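Side-chain contacts in protein Niban 2 (Homo sapiens, PDB 7CTP), which may suppress apoptosis and may promote melanoma cell invasion in vitro, here seen as its PH domain and the helical body around it: residues His15-Thr20 against Tyr279-Ala284; Asn86-Val91 against Ala104-Gln109; Ile160-His163 against Arg167-Tyr170; His192-Ile197 against Phe428-Gln433. All coordinates share one frame; numbering follows the deposited sequence.

In the fold
Interactions 2 and 3 both lie in the PH domain and both reach its antiparallel sheet, with centres 20 Å apart and nearest atoms about 8 Å apart. Interaction 4 starts from the end of helix 176-194, which follows strand 169-173 of interaction 3 in the chain, and ties that helix to helix 422-455; nearest atoms of the two contacts are about 7 Å apart. Interaction 1 pairs two long helices, 10-48 and 260-337, and interactions 2 and 3 are nested within the chain loop it closes. Interactions 1 and 4 interlock along the chain, their centres 26 Å apart. None of the four touches another.

Interaction 1 of 4, residues His15-Thr20 against Tyr279-Ala284; sequences HIAEKT and YEQAKA
Q281 reaches from helix 260-337 to the A17-T20 turn of helix 10-48, and its amide makes the direct polar link between the two segments. The closest CA atoms, those of A17 and Q281, are 7.7 Å apart, a spacing bridged by one long side chain. From CB, which points toward the opposing helix, the chain places CG opposite the backbone N (chi1 -165°) and continues extended to CD (chi2 173°), which carries the amide across the interface. CD of Q281 lies 3.7 Å from CG2 of T20, so the methyl packs against the carbon of the amide while the two side chains cross obliquely. At the tip the amide divides its work. NE2 of Q281 donates to the backbone O of A17 at 2.9 Å, with an almost straight N-H...O angle of 177° and the acceptor in the amide plane. This is helix-to-helix packing between residues 259 or more positions apart in sequence, here pinned by a side-chain-to-backbone bond; L24 of helix 10-48 also touches Q281, and V240 and L244 of helix 232-252 cover T20. OE1 of Q281, the other end of the amide, rests 3.5 Å from CB of A17 and accepts from a water at 2.9 Å. Donor and acceptor ends thus each have a fitting partner, which supports this amide orientation and would restrain its rotation. The same water donates to OG1 of T20, which in turn donates to the backbone O of I16 at 2.8 Å from above the carbonyl plane. Since I16 O also receives T20 N, it has two donors.

Interaction 2 of 4, residues Asn86-Val91 against Ala104-Gln109; sequences NRFSLV and AAYERQ
Y106 meets F88 and L90 through van der Waals contacts, almost all carbon to carbon, and no hydrogen bond passes between the two segments. CE2 of F88 stands over one face of the Y106 ring, displaced toward its rim, and comes within 3.5 Å of CD2 of Y106. The ring centroids are 5.2 Å apart and the planes are inclined at 39°, which makes the pair an oblique aromatic contact. CD2 of F88 extends it to the root of the tyrosine, 3.9 Å from CB of Y106. With CG opposite the backbone N in Y106 (chi1 166°), the ring is laid against F88 and L90.

The aliphatic part lies at the phenol end. CD1 of L90 approaches CZ of Y106 at 3.4 Å and is equally near the hydroxyl, the leucine crossing the tyrosine at about a right angle. F88, two residues before L90 on one strand, thus meets the CG-CD2 side of the ring and L90 the CZ-OH end. Beyond the two segments, Y100 adds an edge-to-face contact to Y106, and I68 touches both L90 and Y106.

Backbone hydrogen bonds finish the helix: Q109, with positive phi, is the C-prime residue of a Schellman motif in which its N bonds Y106 O at 3.1 Å and the N of the next residue bonds A105 O. Within these segments Y106 is the residue that packs the short helix 103-107 against strand 84-91 of the PH-domain sheet.

Interaction 3 of 4, residues Ile160-His163 against Arg167-Tyr170; sequences ILWH and RHYY
L161 and Y169 exchange two backbone hydrogen bonds, L161 N to Y169 O at 2.8 Å and Y169 N to L161 O at 3.0 Å, and so form an antiparallel hydrogen-bonded pair. A third bond uses a side chain: NE2 of H168 donates to the backbone O of H163 at 3.0 Å, lying in the carbonyl plane but bent, with an N-H...O angle of 138°. ND1, the other nitrogen of the ring, bonds the hydroxyl of Y130, so both imidazole nitrogens are engaged and the ring's rotation is fixed. R167 grips H168 O side-on, with NE and NH1 both donating to it. The segments run 168° apart as arms of the hairpin 157-162/169-173 in the PH-domain sheet, the strand directions and the I160-Y170 non-hydrogen-bonded pair agreeing with that topology. An alanine in place of H168 would probably leave H163 O and the Y130 hydroxyl without this imidazole partner and open a gap beside W162.

Packing spreads from here. CD1 of W162 lies over one face of the H168 ring, 3.3 Å from its CE1, the five-membered ring of W162 and the H168 ring inclined at 44°, an oblique pair. On the face that carries I160 and Y170, CG2 of I160 meets CD1 of Y170 at 3.7 Å, while the Y170 hydroxyl bonds that of Y130. On the other face, CB of L161 and CB of Y169 are 4.1 Å apart; NE of R167 lies over one face of the Y169 ring.

Interaction 4 of 4, residues His192-Ile197 against Phe428-Gln433; sequences HCNNGI and FKQRAQ
The C-terminal end of helix 176-194, the last helix of the PH domain, meets helix 422-455 of the helical body at N194 and Q430, residues whose CA atoms lie 8.3 Å apart. One hydrogen bond crosses: ND2 of N194 donates to OE1 of Q430 at 3.1 Å, with an N-H...O angle of 165°. The acceptor is in the N194 amide plane, yet the donor stands 58° above the carbonyl plane of Q430, away from the usual lone-pair direction. A bend at chi2 (91°) in the Q430 chain turns its amide across CB of N194, whose methylene sits 3.5 Å from both NE2 and OE1 of Q430. CB of N195 lies farther from NE2 of Q430, at 4.2 Å.

The remaining amide atoms are also engaged: Q430 NE2 donates to the backbone O of R191, and N194 OD1 accepts from the backbone N of G120. A leucine in place of Q430 would probably leave N194 ND2 and R191 O without these partners, since its branches can neither accept nor donate. Because each amide uses both its donor and its acceptor end, the contact is a chain of hydrogen bonds from the G120 backbone N through N194 and Q430 to the R191 backbone O, joining domain and helical body by neutral groups, with no charge pairing between the two side chains.

Interaction 1 of 4, residues His15-Thr20 against Tyr279-Ala284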
loop_
_atom_site.group_PDB
_atom_site.type_symbol
_atom_site.label_atom_id
_atom_site.label_comp_id
_atom_site.label_asym_id
_atom_site.label_seq_id
_atom_site.Cartn_x
_atom_site.Cartn_y
_atom_site.Cartn_z
ATOM N N HIS A 15 1.990 -1.702 -31.623
ATOM C CA HIS A 15 0.566 -1.626 -31.315
ATOM C C HIS A 15 0.351 -1.493 -29.811
ATOM O O HIS A 15 -0.463 -0.676 -29.356
ATOM C CB HIS A 15 -0.153 -2.862 -31.855
ATOM C CG HIS A 15 -0.311 -2.869 -33.346
ATOM N ND1 HIS A 15 -0.822 -1.797 -34.049
ATOM C CD2 HIS A 15 -0.041 -3.828 -34.265
ATOM C CE1 HIS A 15 -0.852 -2.093 -35.338
ATOM N NE2 HIS A 15 -0.383 -3.319 -35.497
ATOM N N ILE A 16 1.095 -2.275 -29.022
ATOM C CA ILE A 16 0.951 -2.198 -27.569
ATOM C C ILE A 16 1.347 -0.815 -27.068
ATOM O O ILE A 16 0.663 -0.229 -26.223
ATOM C CB ILE A 16 1.772 -3.300 -26.877
ATOM C CG1 ILE A 16 1.162 -4.678 -27.139
ATOM C CG2 ILE A 16 1.841 -3.023 -25.373
ATOM C CD1 ILE A 16 2.133 -5.820 -26.946
ATOM N N ALA A 17 2.443 -0.258 -27.598
ATOM C CA ALA A 17 2.872 1.070 -27.165
ATOM C C ALA A 17 1.830 2.122 -27.512
ATOM O O ALA A 17 1.624 3.079 -26.751
ATOM C CB ALA A 17 4.216 1.437 -27.790
ATOM N N GLU A 18 1.180 1.979 -28.670
ATOM C CA GLU A 18 0.141 2.929 -29.052
ATOM C C GLU A 18 -1.030 2.874 -28.080
ATOM O O GLU A 18 -1.520 3.913 -27.618
ATOM C CB GLU A 18 -0.321 2.650 -30.486
ATOM C CG GLU A 18 0.690 3.119 -31.536
ATOM C CD GLU A 18 0.389 2.606 -32.939
ATOM O OE1 GLU A 18 1.246 2.796 -33.833
ATOM O OE2 GLU A 18 -0.693 2.015 -33.142
ATOM N N LYS A 19 -1.492 1.664 -27.761
ATOM C CA LYS A 19 -2.592 1.512 -26.810
ATOM C C LYS A 19 -2.191 2.011 -25.426
ATOM O O LYS A 19 -2.992 2.649 -24.736
ATOM C CB LYS A 19 -3.035 0.052 -26.740
ATOM C CG LYS A 19 -3.599 -0.485 -28.058
ATOM C CD LYS A 19 -3.878 -1.986 -27.967
ATOM C CE LYS A 19 -4.379 -2.547 -29.293
ATOM N NZ LYS A 19 -5.855 -2.754 -29.287
ATOM N N THR A 20 -0.958 1.709 -25.004
ATOM C CA THR A 20 -0.450 2.208 -23.724
ATOM C C THR A 20 -0.435 3.728 -23.698
ATOM O O THR A 20 -0.824 4.354 -22.698
ATOM C CB THR A 20 0.953 1.646 -23.476
ATOM O OG1 THR A 20 0.874 0.208 -23.440
ATOM C CG2 THR A 20 1.550 2.177 -22.165
ATOM N N TYR A 279 6.068 -0.345 -18.218
ATOM C CA TYR A 279 6.693 0.367 -17.104
ATOM C C TYR A 279 7.581 1.498 -17.605
ATOM O O TYR A 279 7.516 2.628 -17.098
ATOM C CB TYR A 279 7.498 -0.616 -16.242
ATOM C CG TYR A 279 8.211 0.023 -15.055
ATOM C CD1 TYR A 279 9.430 0.692 -15.217
ATOM C CD2 TYR A 279 7.670 -0.044 -13.775
ATOM C CE1 TYR A 279 10.084 1.281 -14.137
ATOM C CE2 TYR A 279 8.321 0.537 -12.690
ATOM C CZ TYR A 279 9.522 1.202 -12.888
ATOM O OH TYR A 279 10.170 1.780 -11.817
ATOM N N GLU A 280 8.427 1.214 -18.598
ATOM C CA GLU A 280 9.328 2.261 -19.077
ATOM C C GLU A 280 8.556 3.386 -19.750
ATOM O O GLU A 280 8.893 4.564 -19.581
ATOM C CB GLU A 280 10.373 1.679 -20.030
ATOM C CG GLU A 280 11.413 0.791 -19.330
ATOM C CD GLU A 280 12.144 1.500 -18.192
ATOM O OE1 GLU A 280 12.458 2.703 -18.331
ATOM O OE2 GLU A 280 12.411 0.851 -17.152
ATOM N N GLN A 281 7.507 3.046 -20.503
ATOM C CA GLN A 281 6.700 4.077 -21.155
ATOM C C GLN A 281 5.963 4.934 -20.127
ATOM O O GLN A 281 5.927 6.175 -20.231
ATOM C CB GLN A 281 5.731 3.409 -22.133
ATOM C CG GLN A 281 5.089 4.359 -23.124
ATOM C CD GLN A 281 4.272 3.626 -24.162
ATOM O OE1 GLN A 281 4.494 2.440 -24.422
ATOM N NE2 GLN A 281 3.333 4.331 -24.775
ATOM N N ALA A 282 5.372 4.289 -19.121
ATOM C CA ALA A 282 4.650 5.019 -18.080
ATOM C C ALA A 282 5.593 5.909 -17.283
ATOM O O ALA A 282 5.236 7.038 -16.916
ATOM C CB ALA A 282 3.927 4.029 -17.160
ATOM N N LYS A 283 6.810 5.423 -17.017
ATOM C CA LYS A 283 7.780 6.210 -16.264
ATOM C C LYS A 283 8.092 7.502 -17.000
ATOM O O LYS A 283 8.051 8.593 -16.415
ATOM C CB LYS A 283 9.054 5.394 -16.030
ATOM C CG LYS A 283 10.139 6.135 -15.207
ATOM C CD LYS A 283 11.300 5.218 -14.874
ATOM C CE LYS A 283 12.411 5.975 -14.142
ATOM N NZ LYS A 283 13.518 5.058 -13.733
ATOM N N ALA A 284 8.368 7.397 -18.301
ATOM C CA ALA A 284 8.691 8.584 -19.090
ATOM C C ALA A 284 7.518 9.561 -19.124
ATOM O O ALA A 284 7.690 10.766 -18.893
ATOM C CB ALA A 284 9.098 8.174 -20.511
HETATM O O HOH W 1 3.910 -0.268 -23.673
#

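Interaction 2 of 4, residues Asn86-Val91 against Ala104-Gln109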
loop_
_atom_site.group_PDB
_atom_site.type_symbol
_atom_site.label_atom_id
_atom_site.label_comp_id
_atom_site.label_asym_id
_atom_site.label_seq_id
_atom_site.Cartn_x
_atom_site.Cartn_y
_atom_site.Cartn_z
ATOM N N ASN A 86 22.089 -22.913 -6.795
ATOM C CA ASN A 86 22.244 -22.171 -5.554
ATOM C C ASN A 86 22.378 -20.692 -5.872
ATOM O O ASN A 86 22.946 -20.311 -6.901
ATOM C CB ASN A 86 23.469 -22.644 -4.768
ATOM C CG ASN A 86 23.780 -21.740 -3.578
ATOM O OD1 ASN A 86 23.214 -21.900 -2.497
ATOM N ND2 ASN A 86 24.668 -20.769 -3.782
ATOM N N ARG A 87 21.827 -19.857 -4.996
ATOM C CA ARG A 87 22.017 -18.420 -5.086
ATOM C C ARG A 87 22.183 -17.871 -3.682
ATOM O O ARG A 87 21.444 -18.251 -2.770
ATOM C CB ARG A 87 20.834 -17.725 -5.783
ATOM C CG ARG A 87 20.759 -17.955 -7.279
ATOM C CD ARG A 87 21.698 -17.033 -8.039
ATOM N NE ARG A 87 21.664 -17.282 -9.476
ATOM C CZ ARG A 87 22.378 -18.219 -10.091
ATOM N NH1 ARG A 87 23.192 -19.001 -9.394
ATOM N NH2 ARG A 87 22.278 -18.371 -11.403
ATOM N N PHE A 88 23.171 -17.001 -3.503
ATOM C CA PHE A 88 23.253 -16.225 -2.277
ATOM C C PHE A 88 22.248 -15.092 -2.383
ATOM O O PHE A 88 22.334 -14.264 -3.298
ATOM C CB PHE A 88 24.658 -15.677 -2.045
ATOM C CG PHE A 88 24.784 -14.871 -0.787
ATOM C CD1 PHE A 88 24.592 -15.458 0.453
ATOM C CD2 PHE A 88 25.075 -13.515 -0.843
ATOM C CE1 PHE A 88 24.699 -14.703 1.620
ATOM C CE2 PHE A 88 25.183 -12.757 0.319
ATOM C CZ PHE A 88 24.996 -13.349 1.546
ATOM N N SER A 89 21.281 -15.075 -1.475
ATOM C CA SER A 89 20.149 -14.165 -1.551
ATOM C C SER A 89 20.236 -13.185 -0.391
ATOM O O SER A 89 20.401 -13.595 0.761
ATOM C CB SER A 89 18.833 -14.944 -1.517
ATOM O OG SER A 89 17.758 -14.110 -1.131
ATOM N N LEU A 90 20.136 -11.893 -0.697
ATOM C CA LEU A 90 20.373 -10.839 0.277
ATOM C C LEU A 90 19.236 -9.834 0.222
ATOM O O LEU A 90 18.797 -9.450 -0.867
ATOM C CB LEU A 90 21.715 -10.141 0.006
ATOM C CG LEU A 90 22.312 -9.170 1.032
ATOM C CD1 LEU A 90 23.808 -9.103 0.837
ATOM C CD2 LEU A 90 21.717 -7.776 0.917
ATOM N N VAL A 91 18.771 -9.408 1.390
ATOM C CA VAL A 91 17.765 -8.354 1.481
ATOM C C VAL A 91 18.417 -7.101 2.056
ATOM O O VAL A 91 18.672 -7.041 3.266
ATOM C CB VAL A 91 16.569 -8.782 2.341
ATOM C CG1 VAL A 91 15.605 -7.609 2.503
ATOM C CG2 VAL A 91 15.861 -9.973 1.702
ATOM N N ALA A 104 30.662 -16.262 -2.195
ATOM C CA ALA A 104 32.027 -15.923 -2.581
ATOM C C ALA A 104 32.037 -14.876 -3.685
ATOM O O ALA A 104 32.856 -13.951 -3.664
ATOM C CB ALA A 104 32.789 -17.174 -3.015
ATOM N N ALA A 105 31.127 -14.995 -4.657
ATOM C CA ALA A 105 31.011 -13.963 -5.683
ATOM C C ALA A 105 30.584 -12.637 -5.070
ATOM O O ALA A 105 31.031 -11.567 -5.498
ATOM C CB ALA A 105 30.030 -14.398 -6.773
ATOM N N TYR A 106 29.737 -12.689 -4.045
ATOM C CA TYR A 106 29.323 -11.463 -3.374
ATOM C C TYR A 106 30.501 -10.790 -2.681
ATOM O O TYR A 106 30.612 -9.559 -2.686
ATOM C CB TYR A 106 28.207 -11.784 -2.384
ATOM C CG TYR A 106 27.876 -10.707 -1.373
ATOM C CD1 TYR A 106 27.246 -9.529 -1.749
ATOM C CD2 TYR A 106 28.150 -10.900 -0.030
ATOM C CE1 TYR A 106 26.921 -8.570 -0.814
ATOM C CE2 TYR A 106 27.834 -9.953 0.906
ATOM C CZ TYR A 106 27.221 -8.787 0.514
ATOM O OH TYR A 106 26.899 -7.835 1.459
ATOM N N GLU A 107 31.405 -11.586 -2.096
ATOM C CA GLU A 107 32.516 -11.020 -1.334
ATOM C C GLU A 107 33.522 -10.338 -2.250
ATOM O O GLU A 107 34.120 -9.321 -1.879
ATOM C CB GLU A 107 33.204 -12.110 -0.508
ATOM C CG GLU A 107 32.284 -12.949 0.374
ATOM C CD GLU A 107 31.894 -12.279 1.681
ATOM O OE1 GLU A 107 31.698 -13.013 2.677
ATOM O OE2 GLU A 107 31.775 -11.035 1.713
ATOM N N ARG A 108 33.721 -10.882 -3.450
ATOM C CA ARG A 108 34.572 -10.286 -4.474
ATOM C C ARG A 108 33.926 -9.083 -5.154
ATOM O O ARG A 108 34.501 -8.548 -6.111
ATOM C CB ARG A 108 34.931 -11.338 -5.529
ATOM C CG ARG A 108 35.333 -12.699 -4.951
ATOM C CD ARG A 108 36.020 -13.619 -5.957
ATOM N NE ARG A 108 35.069 -14.470 -6.671
ATOM C CZ ARG A 108 34.433 -14.113 -7.783
ATOM N NH1 ARG A 108 34.668 -12.929 -8.327
ATOM N NH2 ARG A 108 33.586 -14.950 -8.368
ATOM N N GLN A 109 32.756 -8.654 -4.673
ATOM C CA GLN A 109 32.017 -7.514 -5.224
ATOM C C GLN A 109 31.601 -7.750 -6.676
ATOM O O GLN A 109 31.617 -6.836 -7.505
ATOM C CB GLN A 109 32.815 -6.216 -5.087
ATOM C CG GLN A 109 33.226 -5.890 -3.659
ATOM C CD GLN A 109 34.696 -6.147 -3.407
ATOM O OE1 GLN A 109 35.557 -5.428 -3.916
ATOM N NE2 GLN A 109 34.996 -7.175 -2.619
#

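Interaction 3 of 4, residues Ile160-His163 against Arg167-Tyr170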
loop_
_atom_site.group_PDB
_atom_site.type_symbol
_atom_site.label_atom_id
_atom_site.label_comp_id
_atom_site.label_asym_id
_atom_site.label_seq_id
_atom_site.Cartn_x
_atom_site.Cartn_y
_atom_site.Cartn_z
ATOM N N ILE A 160 7.417 -19.610 -3.719
ATOM C CA ILE A 160 7.190 -19.105 -5.068
ATOM C C ILE A 160 6.635 -17.694 -4.971
ATOM O O ILE A 160 5.722 -17.432 -4.180
ATOM C CB ILE A 160 6.239 -20.024 -5.862
ATOM C CG1 ILE A 160 6.916 -21.373 -6.104
ATOM C CG2 ILE A 160 5.860 -19.367 -7.194
ATOM C CD1 ILE A 160 5.947 -22.475 -6.475
ATOM N N LEU A 161 7.196 -16.786 -5.765
ATOM C CA LEU A 161 6.720 -15.413 -5.846
ATOM C C LEU A 161 5.906 -15.248 -7.126
ATOM O O LEU A 161 6.452 -15.379 -8.228
ATOM C CB LEU A 161 7.895 -14.436 -5.844
ATOM C CG LEU A 161 8.795 -14.438 -4.613
ATOM C CD1 LEU A 161 9.814 -13.306 -4.738
ATOM C CD2 LEU A 161 7.974 -14.292 -3.359
ATOM N N TRP A 162 4.618 -14.939 -6.974
ATOM C CA TRP A 162 3.691 -14.732 -8.078
ATOM C C TRP A 162 3.298 -13.260 -8.159
ATOM O O TRP A 162 3.164 -12.595 -7.131
ATOM C CB TRP A 162 2.439 -15.593 -7.884
ATOM C CG TRP A 162 1.309 -15.333 -8.851
ATOM C CD1 TRP A 162 1.054 -16.004 -10.018
ATOM C CD2 TRP A 162 0.268 -14.367 -8.709
ATOM N NE1 TRP A 162 -0.079 -15.505 -10.616
ATOM C CE2 TRP A 162 -0.581 -14.497 -9.831
ATOM C CE3 TRP A 162 -0.031 -13.402 -7.744
ATOM C CZ2 TRP A 162 -1.707 -13.699 -10.008
ATOM C CZ3 TRP A 162 -1.155 -12.608 -7.923
ATOM C CH2 TRP A 162 -1.970 -12.757 -9.049
ATOM N N HIS A 163 3.095 -12.766 -9.380
ATOM C CA HIS A 163 2.625 -11.410 -9.650
ATOM C C HIS A 163 1.642 -11.518 -10.807
ATOM O O HIS A 163 1.833 -12.359 -11.693
ATOM C CB HIS A 163 3.818 -10.493 -10.000
ATOM C CG HIS A 163 3.491 -9.035 -10.138
ATOM N ND1 HIS A 163 2.830 -8.516 -11.231
ATOM C CD2 HIS A 163 3.809 -7.977 -9.354
ATOM C CE1 HIS A 163 2.722 -7.204 -11.100
ATOM N NE2 HIS A 163 3.316 -6.850 -9.972
ATOM N N ARG A 167 7.173 -11.229 -13.910
ATOM C CA ARG A 167 7.609 -12.617 -13.957
ATOM C C ARG A 167 7.506 -13.254 -12.574
ATOM O O ARG A 167 7.421 -12.581 -11.545
ATOM C CB ARG A 167 9.034 -12.744 -14.506
ATOM C CG ARG A 167 10.146 -12.341 -13.566
ATOM C CD ARG A 167 11.427 -13.155 -13.851
ATOM N NE ARG A 167 11.387 -14.479 -13.217
ATOM C CZ ARG A 167 12.324 -15.423 -13.343
ATOM N NH1 ARG A 167 12.184 -16.596 -12.717
ATOM N NH2 ARG A 167 13.398 -15.204 -14.091
ATOM N N HIS A 168 7.471 -14.577 -12.567
ATOM C CA HIS A 168 7.356 -15.331 -11.332
ATOM C C HIS A 168 8.717 -15.906 -10.991
ATOM O O HIS A 168 9.519 -16.195 -11.880
ATOM C CB HIS A 168 6.326 -16.452 -11.459
ATOM C CG HIS A 168 4.986 -15.979 -11.933
ATOM N ND1 HIS A 168 4.012 -16.837 -12.395
ATOM C CD2 HIS A 168 4.461 -14.732 -12.011
ATOM C CE1 HIS A 168 2.942 -16.139 -12.738
ATOM N NE2 HIS A 168 3.190 -14.858 -12.521
ATOM N N TYR A 169 8.973 -16.048 -9.696
ATOM C CA TYR A 169 10.239 -16.563 -9.192
ATOM C C TYR A 169 9.988 -17.826 -8.390
ATOM O O TYR A 169 9.007 -17.911 -7.646
ATOM C CB TYR A 169 10.941 -15.531 -8.319
ATOM C CG TYR A 169 11.280 -14.263 -9.048
ATOM C CD1 TYR A 169 12.444 -14.166 -9.796
ATOM C CD2 TYR A 169 10.435 -13.164 -9.001
ATOM C CE1 TYR A 169 12.764 -13.000 -10.473
ATOM C CE2 TYR A 169 10.747 -11.996 -9.669
ATOM C CZ TYR A 169 11.914 -11.920 -10.400
ATOM O OH TYR A 169 12.231 -10.763 -11.073
ATOM N N TYR A 170 10.878 -18.807 -8.540
ATOM C CA TYR A 170 10.720 -20.105 -7.900
ATOM C C TYR A 170 11.964 -20.402 -7.078
ATOM O O TYR A 170 13.068 -20.491 -7.628
ATOM C CB TYR A 170 10.493 -21.198 -8.943
ATOM C CG TYR A 170 9.517 -20.793 -10.025
ATOM C CD1 TYR A 170 8.161 -20.676 -9.752
ATOM C CD2 TYR A 170 9.954 -20.510 -11.312
ATOM C CE1 TYR A 170 7.260 -20.305 -10.742
ATOM C CE2 TYR A 170 9.060 -20.136 -12.306
ATOM C CZ TYR A 170 7.716 -20.036 -12.011
ATOM O OH TYR A 170 6.822 -19.665 -12.999
#

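Interaction 4 of 4, residues His192-Ile197 against Phe428-Gln433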
loop_
_atom_site.group_PDB
_atom_site.type_symbol
_atom_site.label_atom_id
_atom_site.label_comp_id
_atom_site.label_asym_id
_atom_site.label_seq_id
_atom_site.Cartn_x
_atom_site.Cartn_y
_atom_site.Cartn_z
ATOM N N HIS A 192 6.749 -3.795 2.402
ATOM C CA HIS A 192 7.538 -2.572 2.308
ATOM C C HIS A 192 7.455 -1.972 0.906
ATOM O O HIS A 192 7.212 -0.767 0.747
ATOM C CB HIS A 192 8.989 -2.863 2.703
ATOM C CG HIS A 192 9.862 -1.645 2.750
ATOM N ND1 HIS A 192 9.987 -0.863 3.876
ATOM C CD2 HIS A 192 10.637 -1.069 1.799
ATOM C CE1 HIS A 192 10.804 0.146 3.619
ATOM N NE2 HIS A 192 11.217 0.042 2.368
ATOM N N CYS A 193 7.648 -2.802 -0.126
ATOM C CA CYS A 193 7.581 -2.305 -1.501
ATOM C C CYS A 193 6.175 -1.876 -1.896
ATOM O O CYS A 193 6.026 -0.964 -2.712
ATOM C CB CYS A 193 8.126 -3.354 -2.475
ATOM S SG CYS A 193 9.894 -3.736 -2.256
ATOM N N ASN A 194 5.137 -2.507 -1.340
ATOM C CA ASN A 194 3.769 -2.074 -1.630
ATOM C C ASN A 194 3.510 -0.661 -1.121
ATOM O O ASN A 194 2.729 0.083 -1.720
ATOM C CB ASN A 194 2.751 -3.028 -1.002
ATOM C CG ASN A 194 2.556 -4.289 -1.807
ATOM O OD1 ASN A 194 2.992 -4.382 -2.954
ATOM N ND2 ASN A 194 1.877 -5.269 -1.211
ATOM N N ASN A 195 4.161 -0.280 -0.021
ATOM C CA ASN A 195 3.971 1.019 0.621
ATOM C C ASN A 195 4.829 2.073 -0.085
ATOM O O ASN A 195 5.711 2.711 0.489
ATOM C CB ASN A 195 4.316 0.882 2.099
ATOM C CG ASN A 195 3.923 2.092 2.927
ATOM O OD1 ASN A 195 2.801 2.593 2.827
ATOM N ND2 ASN A 195 4.839 2.527 3.804
ATOM N N GLY A 196 4.559 2.234 -1.378
ATOM C CA GLY A 196 5.434 3.012 -2.230
ATOM C C GLY A 196 5.117 4.483 -2.356
ATOM O O GLY A 196 5.925 5.227 -2.919
ATOM N N ILE A 197 3.961 4.922 -1.868
ATOM C CA ILE A 197 3.588 6.339 -1.884
ATOM C C ILE A 197 3.392 6.787 -0.438
ATOM O O ILE A 197 2.441 6.331 0.212
ATOM C CB ILE A 197 2.312 6.576 -2.708
ATOM C CG1 ILE A 197 2.504 6.141 -4.168
ATOM C CG2 ILE A 197 1.893 8.041 -2.629
ATOM C CD1 ILE A 197 1.208 6.145 -4.963
ATOM N N PHE A 428 -6.637 -3.727 3.231
ATOM C CA PHE A 428 -6.740 -3.218 4.592
ATOM C C PHE A 428 -5.884 -4.009 5.571
ATOM O O PHE A 428 -5.466 -3.462 6.595
ATOM C CB PHE A 428 -8.213 -3.158 4.990
ATOM C CG PHE A 428 -8.942 -2.033 4.309
ATOM C CD1 PHE A 428 -8.413 -0.746 4.351
ATOM C CD2 PHE A 428 -10.095 -2.252 3.587
ATOM C CE1 PHE A 428 -9.053 0.303 3.707
ATOM C CE2 PHE A 428 -10.733 -1.210 2.940
ATOM C CZ PHE A 428 -10.214 0.063 3.001
ATOM N N LYS A 429 -5.556 -5.262 5.258
ATOM C CA LYS A 429 -4.528 -5.945 6.040
ATOM C C LYS A 429 -3.165 -5.303 5.842
ATOM O O LYS A 429 -2.423 -5.114 6.810
ATOM C CB LYS A 429 -4.471 -7.429 5.683
ATOM C CG LYS A 429 -5.755 -8.158 5.955
ATOM C CD LYS A 429 -5.734 -9.605 5.482
ATOM C CE LYS A 429 -4.334 -10.088 5.154
ATOM N NZ LYS A 429 -4.368 -11.489 4.644
ATOM N N GLN A 430 -2.829 -4.955 4.597
ATOM C CA GLN A 430 -1.553 -4.309 4.310
ATOM C C GLN A 430 -1.455 -2.965 5.021
ATOM O O GLN A 430 -0.442 -2.662 5.664
ATOM C CB GLN A 430 -1.388 -4.161 2.795
ATOM C CG GLN A 430 -0.491 -3.013 2.314
ATOM C CD GLN A 430 0.970 -3.422 2.142
ATOM O OE1 GLN A 430 1.282 -4.572 1.801
ATOM N NE2 GLN A 430 1.870 -2.467 2.341
ATOM N N ARG A 431 -2.516 -2.156 4.943
ATOM C CA ARG A 431 -2.477 -0.838 5.570
ATOM C C ARG A 431 -2.404 -0.952 7.086
ATOM O O ARG A 431 -1.635 -0.230 7.725
ATOM C CB ARG A 431 -3.688 -0.008 5.149
ATOM C CG ARG A 431 -3.765 0.228 3.651
ATOM C CD ARG A 431 -4.185 1.642 3.301
ATOM N NE ARG A 431 -4.272 1.827 1.853
ATOM C CZ ARG A 431 -5.374 2.214 1.217
ATOM N NH1 ARG A 431 -5.362 2.359 -0.106
ATOM N NH2 ARG A 431 -6.485 2.460 1.906
ATOM N N ALA A 432 -3.173 -1.871 7.676
ATOM C CA ALA A 432 -3.114 -2.048 9.130
ATOM C C ALA A 432 -1.712 -2.442 9.587
ATOM O O ALA A 432 -1.226 -1.958 10.620
ATOM C CB ALA A 432 -4.138 -3.092 9.582
ATOM N N GLN A 433 -1.045 -3.322 8.835
ATOM C CA GLN A 433 0.285 -3.776 9.231
ATOM C C GLN A 433 1.308 -2.653 9.113
ATOM O O GLN A 433 2.200 -2.525 9.961
ATOM C CB GLN A 433 0.691 -4.986 8.394
ATOM C CG GLN A 433 -0.196 -6.191 8.675
ATOM C CD GLN A 433 0.096 -7.387 7.793
ATOM O OE1 GLN A 433 0.630 -7.255 6.690
ATOM N NE2 GLN A 433 -0.273 -8.574 8.276
#